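PDB 4XMR: putative methyl-accepting chemotaxis signal transduction protein from Campylobacter jejuni subsp. jejuni serotype O:2, which binds isoleucine in a tandem PAS sensory domain and probably relays amino-acid binding across the membrane to guide chemotaxis. Local coordinates for residues B[28-33]-B[231-236]; B[78-83]-B[90-95]; B[138-143]-B[158-163]; B[164-169]-B[185-190]. All blocks are in the same frame, centred on the assembly; numbering follows the deposited sequence.

Contact 1: residues B[28-33]-B[231-236]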
# COMPACT_ATOMS: atom_id res chain seq x y z
N THR B 28 1.45 -0.84 -8.45
CA THR B 28 1.08 0.31 -7.62
C THR B 28 -0.38 0.66 -7.83
O THR B 28 -1.13 0.86 -6.87
CB THR B 28 1.99 1.51 -7.94
OG1 THR B 28 3.35 1.16 -7.68
CG2 THR B 28 1.61 2.72 -7.10
N VAL B 29 -0.80 0.71 -9.08
CA VAL B 29 -2.19 1.00 -9.41
C VAL B 29 -3.13 -0.09 -8.91
O VAL B 29 -4.18 0.20 -8.33
CB VAL B 29 -2.35 1.19 -10.93
CG1 VAL B 29 -3.81 1.35 -11.30
CG2 VAL B 29 -1.53 2.39 -11.40
N GLU B 30 -2.75 -1.34 -9.12
CA GLU B 30 -3.58 -2.47 -8.72
C GLU B 30 -3.77 -2.51 -7.21
O GLU B 30 -4.88 -2.77 -6.72
CB GLU B 30 -2.95 -3.79 -9.19
CG GLU B 30 -2.97 -3.98 -10.70
CD GLU B 30 -2.15 -5.18 -11.14
OE1 GLU B 30 -1.28 -5.63 -10.37
OE2 GLU B 30 -2.36 -5.65 -12.28
N ASP B 31 -2.69 -2.28 -6.47
CA ASP B 31 -2.75 -2.39 -5.02
C ASP B 31 -3.54 -1.23 -4.40
O ASP B 31 -4.26 -1.42 -3.43
CB ASP B 31 -1.33 -2.45 -4.43
CG ASP B 31 -0.59 -3.73 -4.83
OD1 ASP B 31 -1.21 -4.66 -5.39
OD2 ASP B 31 0.63 -3.80 -4.55
N PHE B 32 -3.41 -0.04 -4.98
CA PHE B 32 -4.20 1.11 -4.53
C PHE B 32 -5.69 0.78 -4.67
O PHE B 32 -6.47 0.96 -3.74
CB PHE B 32 -3.81 2.33 -5.37
CG PHE B 32 -4.57 3.60 -5.05
CD1 PHE B 32 -4.20 4.42 -3.99
CD2 PHE B 32 -5.61 4.02 -5.88
CE1 PHE B 32 -4.88 5.60 -3.72
CE2 PHE B 32 -6.28 5.21 -5.63
CZ PHE B 32 -5.92 5.99 -4.55
N ARG B 33 -6.07 0.27 -5.84
CA ARG B 33 -7.46 -0.09 -6.07
C ARG B 33 -7.97 -1.19 -5.13
O ARG B 33 -9.03 -1.04 -4.52
CB ARG B 33 -7.63 -0.53 -7.53
CG ARG B 33 -9.04 -0.87 -7.94
CD ARG B 33 -9.02 -1.27 -9.41
NE ARG B 33 -10.31 -1.76 -9.90
CZ ARG B 33 -11.12 -1.07 -10.70
NH1 ARG B 33 -10.77 0.15 -11.10
NH2 ARG B 33 -12.27 -1.59 -11.09
N THR B 231 1.08 -0.29 -21.02
CA THR B 231 0.12 -1.36 -20.80
C THR B 231 -1.15 -0.81 -20.17
O THR B 231 -1.11 0.19 -19.43
CB THR B 231 0.70 -2.48 -19.92
OG1 THR B 231 -0.20 -3.59 -19.90
CG2 THR B 231 0.95 -1.99 -18.48
N LYS B 232 -2.27 -1.46 -20.44
CA LYS B 232 -3.52 -1.07 -19.80
C LYS B 232 -3.54 -1.59 -18.37
O LYS B 232 -3.15 -2.73 -18.10
CB LYS B 232 -4.71 -1.63 -20.57
CG LYS B 232 -4.88 -1.04 -21.95
CD LYS B 232 -4.95 0.48 -21.92
CE LYS B 232 -6.16 0.98 -21.15
NZ LYS B 232 -6.27 2.46 -21.20
N VAL B 233 -3.97 -0.74 -17.46
CA VAL B 233 -4.18 -1.14 -16.07
C VAL B 233 -5.55 -0.58 -15.67
O VAL B 233 -5.68 0.62 -15.41
CB VAL B 233 -3.10 -0.62 -15.11
CG1 VAL B 233 -3.25 -1.29 -13.74
CG2 VAL B 233 -1.69 -0.86 -15.67
N PHE B 234 -6.55 -1.45 -15.67
CA PHE B 234 -7.94 -1.02 -15.62
C PHE B 234 -8.19 0.06 -16.69
O PHE B 234 -7.88 -0.17 -17.87
CB PHE B 234 -8.33 -0.65 -14.18
CG PHE B 234 -8.18 -1.80 -13.23
CD1 PHE B 234 -9.13 -2.80 -13.18
CD2 PHE B 234 -7.05 -1.92 -12.44
CE1 PHE B 234 -8.98 -3.88 -12.33
CE2 PHE B 234 -6.90 -3.00 -11.58
CZ PHE B 234 -7.86 -3.98 -11.54
N ALA B 235 -8.72 1.21 -16.31
CA ALA B 235 -8.98 2.24 -17.32
C ALA B 235 -7.75 3.08 -17.66
O ALA B 235 -7.78 3.84 -18.64
CB ALA B 235 -10.14 3.13 -16.89
N TYR B 236 -6.69 2.93 -16.87
CA TYR B 236 -5.47 3.72 -17.06
C TYR B 236 -4.58 3.09 -18.10
O TYR B 236 -4.65 1.89 -18.38
CB TYR B 236 -4.64 3.81 -15.77
CG TYR B 236 -5.23 4.50 -14.57
CD1 TYR B 236 -5.36 5.88 -14.52
CD2 TYR B 236 -5.60 3.76 -13.45
CE1 TYR B 236 -5.89 6.50 -13.40
CE2 TYR B 236 -6.13 4.37 -12.34
CZ TYR B 236 -6.27 5.74 -12.32
OH TYR B 236 -6.80 6.33 -11.20

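Contact 2: residues B[78-83]-B[90-95]. With ILE (isoleucine), chain E.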
# COMPACT_ATOMS: atom_id res chain seq x y z
N ALA B 78 -9.27 8.88 4.63
CA ALA B 78 -10.04 9.21 3.44
C ALA B 78 -10.47 10.68 3.46
O ALA B 78 -10.54 11.29 4.53
CB ALA B 78 -11.27 8.31 3.33
N LEU B 79 -10.79 11.25 2.30
CA LEU B 79 -11.20 12.65 2.26
C LEU B 79 -12.65 12.81 2.72
O LEU B 79 -12.95 13.66 3.55
CB LEU B 79 -11.01 13.23 0.86
CG LEU B 79 -11.18 14.74 0.81
CD1 LEU B 79 -10.01 15.41 1.52
CD2 LEU B 79 -11.30 15.21 -0.64
N ASN B 80 -13.54 12.01 2.15
CA ASN B 80 -14.96 12.02 2.49
C ASN B 80 -15.41 10.57 2.58
O ASN B 80 -15.00 9.73 1.76
CB ASN B 80 -15.80 12.66 1.38
CG ASN B 80 -15.51 14.13 1.16
OD1 ASN B 80 -15.53 14.94 2.09
ND2 ASN B 80 -15.30 14.48 -0.09
N VAL B 81 -16.26 10.26 3.55
CA VAL B 81 -16.91 8.97 3.64
C VAL B 81 -18.38 9.26 3.93
O VAL B 81 -18.67 10.04 4.83
CB VAL B 81 -16.29 8.08 4.74
CG1 VAL B 81 -17.05 6.78 4.87
CG2 VAL B 81 -14.83 7.82 4.46
N TYR B 82 -19.30 8.67 3.17
CA TYR B 82 -20.68 9.13 3.22
C TYR B 82 -21.69 8.06 2.84
O TYR B 82 -21.36 7.09 2.15
CB TYR B 82 -20.88 10.37 2.34
CG TYR B 82 -20.27 10.27 0.96
CD1 TYR B 82 -18.94 10.64 0.76
CD2 TYR B 82 -21.01 9.84 -0.13
CE1 TYR B 82 -18.36 10.57 -0.50
CE2 TYR B 82 -20.45 9.77 -1.40
CZ TYR B 82 -19.12 10.14 -1.57
OH TYR B 82 -18.58 10.07 -2.84
N LEU B 83 -22.92 8.27 3.28
CA LEU B 83 -24.05 7.45 2.87
C LEU B 83 -25.10 8.33 2.22
O LEU B 83 -25.68 9.21 2.87
CB LEU B 83 -24.64 6.71 4.08
CG LEU B 83 -25.81 5.75 3.78
CD1 LEU B 83 -25.38 4.61 2.86
CD2 LEU B 83 -26.43 5.23 5.08
N VAL B 90 -27.55 13.24 2.27
CA VAL B 90 -26.34 12.45 2.41
C VAL B 90 -25.73 12.67 3.79
O VAL B 90 -25.61 13.80 4.25
CB VAL B 90 -25.33 12.75 1.28
CG1 VAL B 90 -24.96 14.22 1.26
CG2 VAL B 90 -24.09 11.91 1.44
N LEU B 91 -25.40 11.57 4.46
CA LEU B 91 -24.72 11.64 5.74
C LEU B 91 -23.22 11.67 5.43
O LEU B 91 -22.67 10.69 4.94
CB LEU B 91 -25.08 10.44 6.59
CG LEU B 91 -24.46 10.44 7.99
CD1 LEU B 91 -24.98 11.61 8.83
CD2 LEU B 91 -24.74 9.12 8.69
N LEU B 92 -22.59 12.81 5.72
CA LEU B 92 -21.23 13.09 5.26
C LEU B 92 -20.22 13.22 6.40
O LEU B 92 -20.38 14.07 7.27
CB LEU B 92 -21.23 14.37 4.42
CG LEU B 92 -19.87 14.90 3.94
CD1 LEU B 92 -19.13 13.87 3.07
CD2 LEU B 92 -20.06 16.20 3.18
N SER B 93 -19.20 12.36 6.38
CA SER B 93 -18.06 12.47 7.28
C SER B 93 -16.87 13.05 6.51
O SER B 93 -16.43 12.46 5.50
CB SER B 93 -17.72 11.11 7.88
OG SER B 93 -16.63 11.22 8.78
N GLN B 94 -16.36 14.19 6.97
CA GLN B 94 -15.17 14.82 6.40
C GLN B 94 -14.45 15.66 7.46
O GLN B 94 -15.04 15.96 8.51
CB GLN B 94 -15.53 15.66 5.17
CG GLN B 94 -16.49 16.80 5.46
CD GLN B 94 -16.72 17.75 4.28
OE1 GLN B 94 -17.16 18.88 4.48
NE2 GLN B 94 -16.42 17.31 3.07
N LYS B 95 -13.20 16.04 7.20
CA LYS B 95 -12.44 16.98 8.05
C LYS B 95 -13.23 18.25 8.35
O LYS B 95 -13.66 18.94 7.42
CB LYS B 95 -11.09 17.35 7.39
CG LYS B 95 -10.29 18.47 8.10
CD LYS B 95 -9.08 18.95 7.27
CE LYS B 95 -8.22 19.96 8.03
NZ LYS B 95 -7.06 20.47 7.23
N ILE E . -17.43 13.53 -3.88
CA ILE E . -18.88 13.39 -3.87
C ILE E . -19.44 14.28 -4.97
O ILE E . -20.54 14.05 -5.47
CB ILE E . -19.48 13.74 -2.48
CG1 ILE E . -20.93 13.26 -2.40
CG2 ILE E . -19.36 15.23 -2.18
CD1 ILE E . -21.52 13.31 -1.00
OXT ILE E . -18.78 15.23 -5.39
O HOH W 1 -11.59 15.34 5.06

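Contact 3: residues B[138-143]-B[158-163]. With ILE (isoleucine), chain E.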
# COMPACT_ATOMS: atom_id res chain seq x y z
N GLN B 138 -11.14 19.02 -4.29
CA GLN B 138 -9.94 18.29 -4.64
C GLN B 138 -10.34 17.19 -5.59
O GLN B 138 -11.46 16.68 -5.53
CB GLN B 138 -9.31 17.65 -3.40
CG GLN B 138 -8.78 18.63 -2.38
CD GLN B 138 -8.12 17.91 -1.23
OE1 GLN B 138 -7.42 16.92 -1.43
NE2 GLN B 138 -8.37 18.38 -0.01
N TYR B 139 -9.43 16.80 -6.47
CA TYR B 139 -9.70 15.69 -7.36
C TYR B 139 -9.70 14.40 -6.56
O TYR B 139 -8.78 14.13 -5.78
CB TYR B 139 -8.69 15.66 -8.51
CG TYR B 139 -8.80 16.91 -9.33
CD1 TYR B 139 -9.75 17.03 -10.34
CD2 TYR B 139 -7.99 18.01 -9.06
CE1 TYR B 139 -9.87 18.19 -11.07
CE2 TYR B 139 -8.11 19.18 -9.79
CZ TYR B 139 -9.05 19.26 -10.80
OH TYR B 139 -9.17 20.42 -11.52
N VAL B 140 -10.76 13.62 -6.74
CA VAL B 140 -10.92 12.38 -5.99
C VAL B 140 -11.31 11.23 -6.91
O VAL B 140 -11.87 11.42 -7.99
CB VAL B 140 -12.00 12.49 -4.88
CG1 VAL B 140 -11.60 13.52 -3.83
CG2 VAL B 140 -13.35 12.84 -5.49
N ILE B 141 -10.98 10.03 -6.45
CA ILE B 141 -11.55 8.82 -6.99
C ILE B 141 -12.53 8.32 -5.95
O ILE B 141 -12.21 8.24 -4.75
CB ILE B 141 -10.47 7.76 -7.21
CG1 ILE B 141 -9.50 8.22 -8.31
CG2 ILE B 141 -11.10 6.40 -7.56
CD1 ILE B 141 -8.17 7.49 -8.29
N THR B 142 -13.75 8.01 -6.40
CA THR B 142 -14.81 7.55 -5.51
C THR B 142 -15.07 6.06 -5.68
O THR B 142 -15.17 5.56 -6.81
CB THR B 142 -16.11 8.33 -5.75
OG1 THR B 142 -15.89 9.70 -5.44
CG2 THR B 142 -17.25 7.80 -4.88
N TYR B 143 -15.14 5.36 -4.55
CA TYR B 143 -15.52 3.96 -4.51
C TYR B 143 -16.91 3.95 -3.92
O TYR B 143 -17.11 4.46 -2.82
CB TYR B 143 -14.54 3.18 -3.62
CG TYR B 143 -13.12 3.31 -4.12
CD1 TYR B 143 -12.35 4.42 -3.79
CD2 TYR B 143 -12.57 2.36 -4.96
CE1 TYR B 143 -11.07 4.57 -4.27
CE2 TYR B 143 -11.27 2.50 -5.45
CZ TYR B 143 -10.53 3.61 -5.10
OH TYR B 143 -9.25 3.79 -5.54
N GLY B 158 -20.32 5.93 -0.23
CA GLY B 158 -19.23 6.45 -1.03
C GLY B 158 -18.00 6.74 -0.19
O GLY B 158 -18.10 7.18 0.97
N VAL B 159 -16.84 6.46 -0.77
CA VAL B 159 -15.55 6.73 -0.17
C VAL B 159 -14.71 7.51 -1.18
O VAL B 159 -14.47 7.02 -2.29
CB VAL B 159 -14.83 5.42 0.22
CG1 VAL B 159 -13.41 5.71 0.72
CG2 VAL B 159 -15.64 4.65 1.26
N ASP B 160 -14.28 8.72 -0.81
CA ASP B 160 -13.48 9.55 -1.70
C ASP B 160 -12.03 9.53 -1.25
O ASP B 160 -11.71 9.89 -0.10
CB ASP B 160 -13.92 11.02 -1.70
CG ASP B 160 -15.33 11.23 -2.23
OD1 ASP B 160 -15.92 10.32 -2.85
OD2 ASP B 160 -15.84 12.35 -2.02
N ILE B 161 -11.15 9.10 -2.15
CA ILE B 161 -9.71 9.13 -1.91
C ILE B 161 -9.10 10.14 -2.90
O ILE B 161 -9.37 10.06 -4.09
CB ILE B 161 -9.08 7.72 -2.13
CG1 ILE B 161 -9.83 6.63 -1.33
CG2 ILE B 161 -7.58 7.76 -1.84
CD1 ILE B 161 -9.81 6.82 0.18
N PRO B 162 -8.30 11.10 -2.41
CA PRO B 162 -7.72 12.06 -3.36
C PRO B 162 -6.88 11.35 -4.42
O PRO B 162 -6.09 10.46 -4.09
CB PRO B 162 -6.80 12.92 -2.47
CG PRO B 162 -7.41 12.81 -1.10
CD PRO B 162 -7.90 11.38 -1.02
N SER B 163 -7.09 11.71 -5.68
CA SER B 163 -6.29 11.12 -6.74
C SER B 163 -4.81 11.46 -6.56
O SER B 163 -3.94 10.71 -7.02
CB SER B 163 -6.81 11.53 -8.13
OG SER B 163 -6.99 12.92 -8.23
N ILE E . -17.43 13.53 -3.88
CA ILE E . -18.88 13.39 -3.87
C ILE E . -19.44 14.28 -4.97
O ILE E . -20.54 14.05 -5.47
CB ILE E . -19.48 13.74 -2.48
CG1 ILE E . -20.93 13.26 -2.40
CG2 ILE E . -19.36 15.23 -2.18
CD1 ILE E . -21.52 13.31 -1.00
OXT ILE E . -18.78 15.23 -5.39

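Contact 4: residues B[164-169]-B[185-190]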
# COMPACT_ATOMS: atom_id res chain seq x y z
N GLU B 164 -4.53 12.55 -5.85
CA GLU B 164 -3.16 12.91 -5.51
C GLU B 164 -2.45 11.80 -4.71
O GLU B 164 -1.23 11.67 -4.80
CB GLU B 164 -3.13 14.24 -4.75
CG GLU B 164 -1.74 14.82 -4.57
CD GLU B 164 -1.76 16.19 -3.91
OE1 GLU B 164 -2.85 16.68 -3.57
OE2 GLU B 164 -0.67 16.76 -3.74
N ASP B 165 -3.21 10.99 -3.97
CA ASP B 165 -2.60 9.88 -3.26
C ASP B 165 -1.99 8.87 -4.23
O ASP B 165 -0.90 8.34 -3.99
CB ASP B 165 -3.61 9.15 -2.37
CG ASP B 165 -4.01 9.94 -1.16
OD1 ASP B 165 -3.50 11.06 -0.95
OD2 ASP B 165 -4.84 9.40 -0.40
N LEU B 166 -2.69 8.59 -5.33
CA LEU B 166 -2.16 7.67 -6.32
C LEU B 166 -0.99 8.32 -7.07
O LEU B 166 0.01 7.66 -7.37
CB LEU B 166 -3.27 7.19 -7.25
CG LEU B 166 -2.78 6.28 -8.37
CD1 LEU B 166 -2.01 5.07 -7.80
CD2 LEU B 166 -3.98 5.83 -9.18
N GLN B 167 -1.10 9.61 -7.38
CA GLN B 167 0.03 10.31 -8.02
C GLN B 167 1.27 10.21 -7.15
O GLN B 167 2.36 9.91 -7.64
CB GLN B 167 -0.28 11.78 -8.29
CG GLN B 167 0.95 12.74 -8.26
CD GLN B 167 1.97 12.50 -9.39
OE1 GLN B 167 1.62 12.10 -10.48
NE2 GLN B 167 3.23 12.77 -9.10
N ASN B 168 1.10 10.45 -5.86
CA ASN B 168 2.25 10.40 -4.97
C ASN B 168 2.90 9.02 -4.92
O ASN B 168 4.13 8.90 -4.89
CB ASN B 168 1.86 10.87 -3.56
CG ASN B 168 1.60 12.36 -3.50
OD1 ASN B 168 2.00 13.11 -4.39
ND2 ASN B 168 0.92 12.80 -2.45
N LEU B 169 2.09 7.97 -4.94
CA LEU B 169 2.61 6.61 -5.00
C LEU B 169 3.39 6.36 -6.28
O LEU B 169 4.49 5.79 -6.26
CB LEU B 169 1.47 5.61 -4.90
CG LEU B 169 0.89 5.48 -3.50
CD1 LEU B 169 -0.44 4.75 -3.52
CD2 LEU B 169 1.87 4.73 -2.61
N LYS B 185 -5.50 11.33 -21.09
CA LYS B 185 -4.89 12.54 -20.56
C LYS B 185 -3.93 12.16 -19.45
O LYS B 185 -4.20 11.25 -18.66
CB LYS B 185 -5.97 13.48 -20.02
CG LYS B 185 -6.96 13.96 -21.08
CD LYS B 185 -6.26 14.80 -22.15
CE LYS B 185 -5.47 15.93 -21.51
NZ LYS B 185 -5.05 16.97 -22.48
N ILE B 186 -2.79 12.84 -19.40
CA ILE B 186 -1.78 12.54 -18.40
C ILE B 186 -2.38 12.69 -16.99
O ILE B 186 -3.13 13.63 -16.71
CB ILE B 186 -0.51 13.39 -18.59
CG1 ILE B 186 0.66 12.82 -17.78
CG2 ILE B 186 -0.77 14.85 -18.27
CD1 ILE B 186 1.20 11.53 -18.35
N PHE B 187 -2.06 11.74 -16.11
CA PHE B 187 -2.71 11.62 -14.81
C PHE B 187 -1.71 11.59 -13.66
O PHE B 187 -1.91 12.25 -12.64
CB PHE B 187 -3.62 10.38 -14.80
CG PHE B 187 -4.21 10.06 -13.45
CD1 PHE B 187 -5.41 10.62 -13.06
CD2 PHE B 187 -3.58 9.17 -12.60
CE1 PHE B 187 -5.96 10.32 -11.82
CE2 PHE B 187 -4.11 8.87 -11.36
CZ PHE B 187 -5.31 9.44 -10.98
N ALA B 188 -0.64 10.82 -13.83
CA ALA B 188 0.40 10.70 -12.81
C ALA B 188 1.76 10.51 -13.48
O ALA B 188 1.82 9.98 -14.59
CB ALA B 188 0.12 9.53 -11.87
N ALA B 189 2.84 10.93 -12.83
CA ALA B 189 4.18 10.77 -13.41
C ALA B 189 5.28 10.80 -12.35
O ALA B 189 5.18 11.54 -11.37
CB ALA B 189 4.43 11.85 -14.47
N THR B 190 6.32 10.01 -12.56
CA THR B 190 7.51 10.03 -11.72
C THR B 190 8.23 11.37 -11.86
O THR B 190 8.65 11.99 -10.87
CB THR B 190 8.46 8.91 -12.11
OG1 THR B 190 7.77 7.67 -11.94
CG2 THR B 190 9.71 8.93 -11.24

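Contact 1: residues B[28-33]-B[231-236]
Arg33 and Phe234 make the polar-aromatic half of this contact. The guanidinium lies flat on one ring face, the planes only 8° apart and Arg33 CZ 4.0 Å from the centroid of the Phe234 ring, a cation-pi stack. The chain is extended from CG to NE, with CG anti to the backbone N (chi1 -177°), and this lays Arg33 CD over the middle of the same face, 3.5 Å from the centroid of the Phe234 ring, as a CH-pi contact. The aliphatic and charged parts of the arginine thus share one ring. Glu30 reaches Phe234 with its methylene: Glu30 CG sits 4.1 Å from Phe234 CE2, while the carboxylate turns to Gln26 one helical turn back.

The apolar half is deeper. Val29 CG1 meets Val233 CG1 at 3.6 Å, and the same methyl, Val29 CG1, touches Tyr236 CD2 at 3.7 Å, so one branch of Val29 touches both Val233 and Tyr236.

Two backbone bonds hold the turn 233-236. Tyr236 N bonds to Val233 O, closing a type II' turn, and Val233 N bonds back to Tyr236 O. Phe234 takes the positive phi (50°) of the second turn position.

The arrangement is that of a beta hairpin, strands 224-233 and 236-243 of the second sheet, resting its tight turn on the long N-terminal helix 9-48, which runs beside both sheets of the tandem PAS sensory domain.

Contact 2: residues B[78-83]-B[90-95]
The Tyr82 ring carries the ligand isoleucine on one face, with ligand CD1 3.6 Å above the Tyr82 ring plane, over its centre. Across the antiparallel beta hairpin of strands 80-84 and 90-94, in the first PAS sheet, Leu92 CD1 approaches the ring obliquely, as does Val90 CG2 in one of its two conformers; Trp115 meets the ring edge-to-face. The second pair of flat groups, the amides of Asn80 and Gln94, lie side by side with planes 30° apart. Gln94 NE2 donates to Asn80 OD1 at 2.7 Å, the acceptor in the amide plane of Gln94 but the donor tilted from the carbonyl plane of Asn80. Asn80 ND2 is bonded to Asp160 and Asp133, so both ends of this amide are engaged and its orientation is fixed.

Val81 with Ser93 and Leu83 with Leu91 are the hydrogen-bonded pairs; Ser93 N reaches Val81 O at 2.8 Å, and Leu83 N reaches Leu91 O at 2.9 Å. Between them, Tyr82 and Leu92 form a non-hydrogen-bonded pair. Tyr82 chi1 (46°) sets CG between the backbone N and the carbonyl carbon, with the ring turned to the ligand, whereas Val81, Leu91 and Ser93 turn to helix 58-76, where Arg73 bonds Ser93 OG.

At the strand's start, Leu79 and Asn80 both face Asp160 in a classic beta bulge. Beyond Asn80 and Gln94 a water donates to Leu79 O at 2.6 Å and accepts from Lys95 N at 2.8 Å.

Contact 3: residues B[138-143]-B[158-163]
Thr142 and Asp160 have matching first torsions: Thr142 OG1 (chi1 -63°) and Asp160 CG (chi1 -64°) both stand anti to their own carbonyl carbon, so the side chains run side by side from facing positions. Thr142 OG1 donates to Asp160 OD1 at 2.7 Å, coming from above the carboxylate plane, 50° out of it. Asp160 OD2 accepts from N of the bound isoleucine, also at 2.7 Å. Tyr82 bonds OD1 as well, and Asn80 bonds OD2; Thr142 OG1 has a further partner in Tyr131.

Beneath this runs an antiparallel hairpin, strands 139-149 and 152-162, in the first PAS sheet between strands 80-84 and 126-132. Ile141 and Ile161 exchange two backbone bonds, Ile161 N to Ile141 O being 2.9 Å, and Tyr143 and Val159 do likewise. Their side chains lie on the face opposite Asp160, where Tyr143 CE1 touches Ile161 CG1 at 3.8 Å, against Phe32 of helix 9-48. At the far end Ser163 N still reaches Tyr139 O at 3.0 Å, as the chain turns into helix 163-171.

One buried carboxylate therefore gathers at least four hydrogen-bond partners, two on each oxygen. Thr142 and Tyr82 hold OD1 while Asn80 and the ligand amino group share OD2, which probably keeps Asp160 ionised and ready for the amino group of an amino-acid ligand.

Contact 4: residues B[164-169]-B[185-190]
This is a helix-on-edge-strand contact, in which Gln167 and Leu166 of helix 163-171 meet Ala189 and Phe187 on strand 186-189, an outermost strand of the second sheet. The axes of the two short segments pass 7.4 Å apart at their closest, and their directions differ by 46°.

In the polar part, the Gln167 amide hydrogen-bonds the backbone of Ala189 through both its ends. Gln167 OE1 accepts from Ala189 N at 2.9 Å, in the carbonyl plane and on a lone pair, and Gln167 NE2 returns a longer bond to Ala189 O at 3.2 Å. A bend at chi2 (67°) swings the amide from the helix side to the strand. This pair of hydrogen bonds belongs to one of two modelled conformers of Gln167.

The apolar part is Leu166 CD2 against Phe187 CE2, 3.7 Å apart, the methyl arriving at the ring edge near its plane. Ala188, which forms a classic beta bulge with Phe187 facing Leu179, puts its small methyl towards the helix.

On its other flank Leu166 packs on Phe32 of helix 9-48, and the Phe187 ring meets that of Tyr236. The short helix therefore lies between the long N-terminal helix and the edge strand 186-189, which strand 177-180 adjoins in the sheet.

Contacts 2 and 3 share the first sheet and the ligand: strands 80-84 and 152-162 are neighbours there, and Tyr82 OH lies 2.7 Å from Asp160 OD1, joining both hairpins at the isoleucine. Contacts 1 and 4 both reach the second sheet and are about 12 Å apart between centres; Tyr236 OH comes within 3.5 Å of both Phe187 CZ and Leu166 CD2. The two groups meet where Tyr236 OH is 3.4 Å from Ile141 CD1 and Ser163 CB is 3.8 Å from Phe187 CZ. Contact 1, whose centre is about 25 Å from that of contact 2, closes a loop of chain that encloses the other three.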